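Local coordinates for IroE-like serine hydrolase (Shewanella oneidensis, PDB 3GFF), which probably hydrolyses ester bonds, as a putative serine hydrolase resembling IroE and belonging to the esterase D family, at residues A164-L172 with H247-G258. Residues are numbered along the deposited sequence; the frame is centred on the assembly and turned at random.
With IMD (imidazole), chain D.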
# COMPACT_ATOMS: atom_id res chain seq x y z
N ALA A 164 17.58 4.36 12.01
CA ALA A 164 17.00 3.32 11.14
C ALA A 164 16.96 3.78 9.73
O ALA A 164 16.62 4.95 9.44
CB ALA A 164 15.53 2.95 11.60
N TYR A 165 17.20 2.83 8.83
CA TYR A 165 17.19 3.08 7.41
C TYR A 165 16.39 2.02 6.65
O TYR A 165 16.46 0.82 6.94
CB TYR A 165 18.62 3.07 6.86
CG TYR A 165 19.57 4.07 7.49
CD1 TYR A 165 19.65 5.36 7.00
CD2 TYR A 165 20.41 3.73 8.54
CE1 TYR A 165 20.50 6.29 7.55
CE2 TYR A 165 21.30 4.67 9.09
CZ TYR A 165 21.33 5.94 8.57
OH TYR A 165 22.15 6.94 9.04
N LEU A 166 15.66 2.50 5.66
CA LEU A 166 14.91 1.70 4.74
C LEU A 166 15.54 1.97 3.40
O LEU A 166 15.45 3.10 2.90
CB LEU A 166 13.41 2.03 4.72
CG LEU A 166 12.58 1.16 5.67
CD1 LEU A 166 12.85 1.52 7.11
CD2 LEU A 166 11.08 1.23 5.33
N ALA A 167 16.19 0.94 2.84
CA ALA A 167 16.86 1.03 1.52
C ALA A 167 16.06 0.16 0.54
O ALA A 167 16.12 -1.04 0.59
CB ALA A 167 18.30 0.59 1.62
N LEU A 168 15.27 0.81 -0.31
CA LEU A 168 14.33 0.14 -1.21
C LEU A 168 14.87 0.06 -2.65
O LEU A 168 14.86 1.01 -3.41
CB LEU A 168 12.97 0.85 -1.15
CG LEU A 168 12.43 1.13 0.28
CD1 LEU A 168 11.08 1.93 0.28
CD2 LEU A 168 12.35 -0.18 1.07
N ASP A 169 15.35 -1.12 -2.97
CA ASP A 169 15.95 -1.47 -4.26
C ASP A 169 17.06 -0.51 -4.60
O ASP A 169 17.08 0.09 -5.65
CB ASP A 169 14.92 -1.55 -5.35
CG ASP A 169 15.21 -2.66 -6.33
OD1 ASP A 169 15.70 -3.71 -5.87
OD2 ASP A 169 14.94 -2.49 -7.53
N THR A 170 17.99 -0.41 -3.68
CA THR A 170 19.15 0.52 -3.79
C THR A 170 19.90 0.35 -5.12
O THR A 170 20.17 -0.79 -5.54
CB THR A 170 20.13 0.24 -2.65
OG1 THR A 170 19.41 0.34 -1.41
CG2 THR A 170 21.34 1.23 -2.66
N SER A 171 20.22 1.48 -5.76
CA SER A 171 20.96 1.49 -7.02
C SER A 171 22.49 1.29 -6.74
O SER A 171 23.30 2.17 -7.03
CB SER A 171 20.72 2.83 -7.73
OG SER A 171 19.32 3.08 -7.94
N LEU A 172 22.85 0.12 -6.20
CA LEU A 172 24.23 -0.23 -5.87
C LEU A 172 25.10 -0.33 -7.13
O LEU A 172 26.33 -0.30 -7.03
CB LEU A 172 24.30 -1.56 -5.08
CG LEU A 172 23.69 -1.58 -3.66
CD1 LEU A 172 23.78 -3.01 -2.99
CD2 LEU A 172 24.43 -0.60 -2.78
N HIS A 247 11.62 -2.56 -10.09
CA HIS A 247 12.43 -1.58 -9.41
C HIS A 247 11.59 -0.39 -8.92
O HIS A 247 11.72 0.10 -7.79
CB HIS A 247 13.53 -1.14 -10.36
CG HIS A 247 14.33 0.00 -9.85
ND1 HIS A 247 15.11 -0.10 -8.73
CD2 HIS A 247 14.48 1.26 -10.32
CE1 HIS A 247 15.70 1.07 -8.52
NE2 HIS A 247 15.35 1.90 -9.48
N GLN A 248 10.71 0.06 -9.78
CA GLN A 248 9.83 1.15 -9.40
C GLN A 248 8.67 0.70 -8.46
O GLN A 248 8.44 1.35 -7.44
CB GLN A 248 9.37 1.94 -10.64
CG GLN A 248 10.51 2.84 -11.22
CD GLN A 248 10.95 3.97 -10.26
OE1 GLN A 248 10.15 4.51 -9.50
NE2 GLN A 248 12.22 4.32 -10.30
N SER A 249 7.99 -0.42 -8.75
CA SER A 249 6.82 -0.85 -7.90
C SER A 249 7.16 -1.28 -6.47
O SER A 249 6.27 -1.36 -5.62
CB SER A 249 6.04 -2.00 -8.54
OG SER A 249 6.65 -3.26 -8.28
N VAL A 250 8.41 -1.59 -6.19
CA VAL A 250 8.75 -2.11 -4.88
C VAL A 250 8.82 -1.02 -3.79
O VAL A 250 8.85 -1.35 -2.61
CB VAL A 250 10.05 -2.96 -4.89
CG1 VAL A 250 11.30 -2.03 -4.81
CG2 VAL A 250 10.03 -3.96 -3.72
N SER A 251 8.79 0.26 -4.18
CA SER A 251 8.85 1.36 -3.21
C SER A 251 7.73 1.23 -2.20
O SER A 251 7.95 1.38 -0.98
CB SER A 251 8.82 2.75 -3.90
OG SER A 251 7.61 3.00 -4.63
N HIS A 252 6.55 0.89 -2.70
CA HIS A 252 5.36 0.80 -1.84
C HIS A 252 5.34 -0.39 -0.86
O HIS A 252 5.23 -0.15 0.36
CB HIS A 252 4.12 0.78 -2.69
CG HIS A 252 2.85 1.03 -1.92
ND1 HIS A 252 2.40 2.30 -1.64
CD2 HIS A 252 1.93 0.17 -1.43
CE1 HIS A 252 1.25 2.21 -0.99
NE2 HIS A 252 0.94 0.93 -0.86
N ILE A 253 5.39 -1.62 -1.39
CA ILE A 253 5.37 -2.85 -0.57
C ILE A 253 6.63 -2.95 0.27
O ILE A 253 6.63 -3.59 1.33
CB ILE A 253 5.12 -4.19 -1.43
CG1 ILE A 253 4.57 -5.33 -0.56
CG2 ILE A 253 6.37 -4.64 -2.20
CD1 ILE A 253 3.22 -5.02 0.21
N GLY A 254 7.72 -2.34 -0.23
CA GLY A 254 9.01 -2.30 0.48
C GLY A 254 8.90 -1.48 1.77
O GLY A 254 9.40 -1.89 2.81
N LEU A 255 8.25 -0.32 1.69
CA LEU A 255 7.97 0.50 2.87
C LEU A 255 6.92 -0.23 3.74
O LEU A 255 7.04 -0.31 4.94
CB LEU A 255 7.42 1.88 2.46
CG LEU A 255 6.99 2.87 3.57
CD1 LEU A 255 8.18 3.40 4.42
CD2 LEU A 255 6.17 4.07 2.97
N TYR A 256 5.89 -0.78 3.11
CA TYR A 256 4.89 -1.51 3.85
C TYR A 256 5.55 -2.53 4.80
O TYR A 256 5.35 -2.51 6.01
CB TYR A 256 3.92 -2.19 2.90
CG TYR A 256 2.74 -2.83 3.60
CD1 TYR A 256 2.82 -4.12 4.13
CD2 TYR A 256 1.53 -2.14 3.73
CE1 TYR A 256 1.71 -4.71 4.78
CE2 TYR A 256 0.46 -2.70 4.39
CZ TYR A 256 0.54 -3.98 4.92
OH TYR A 256 -0.58 -4.53 5.54
N ASP A 257 6.41 -3.37 4.25
CA ASP A 257 7.00 -4.43 5.06
C ASP A 257 8.12 -3.94 5.92
O ASP A 257 8.36 -4.50 7.02
CB ASP A 257 7.52 -5.53 4.18
CG ASP A 257 6.44 -6.30 3.52
OD1 ASP A 257 5.33 -6.46 4.12
OD2 ASP A 257 6.76 -6.81 2.41
N GLY A 258 8.83 -2.93 5.41
CA GLY A 258 9.96 -2.36 6.13
C GLY A 258 9.55 -1.66 7.40
O GLY A 258 10.14 -1.90 8.44
N1 IMD D . 18.27 2.53 -10.94
C2 IMD D . 17.96 1.23 -11.16
N3 IMD D . 17.14 1.15 -12.26
C4 IMD D . 16.93 2.41 -12.71
C5 IMD D . 17.64 3.28 -11.88
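His-247 ND1 donates a hydrogen bond to Asp-169 OD2 at 2.7 Å and 160°. The oxygen lies in the imidazole plane; ND1 approaches OD2 on the anti side of the carboxylate, tilted out of the carboxylate plane, and the two planes stand 47° apart. The ring gets there through a chi1 of 172°, which sets CG opposite the main-chain nitrogen, and His-247 CE1 also comes within 3.3 Å of Asp-169 O at the ring edge. The carboxylate is gripped further by His-216, also at OD2, and by Ala-202 N at OD1, which fixes its rotation; Val-250 CG1 packs on Asp-169 CB at 3.7 Å. A bound imidazole, probably from the crystallisation liquor, lies over one face of the His-247 ring, offset toward the rim, with imidazole C2 3.2 Å from His-247 NE2, and its N1 donates to Ser-171 OG.

Beyond this polar end, strand 164-168 and helix 250-258 run roughly antiparallel, their axes 8.8 Å apart. Leu-168 rests its two methyls on the helix backbone, CD1 at 3.4 Å from Ser-251 O and CD2 against Gly-254. Leu-166 CD2 wedges between Leu-255 CD1 and the bare CA of Gly-258, the two leucine side chains crossing at about a right angle. Since Ser-145, on what looks like a GxSxG nucleophile elbow, hydrogen-bonds His-247 NE2, the arrangement is consistent with the Ser-His-Asp catalytic triad of an alpha/beta-hydrolase fold.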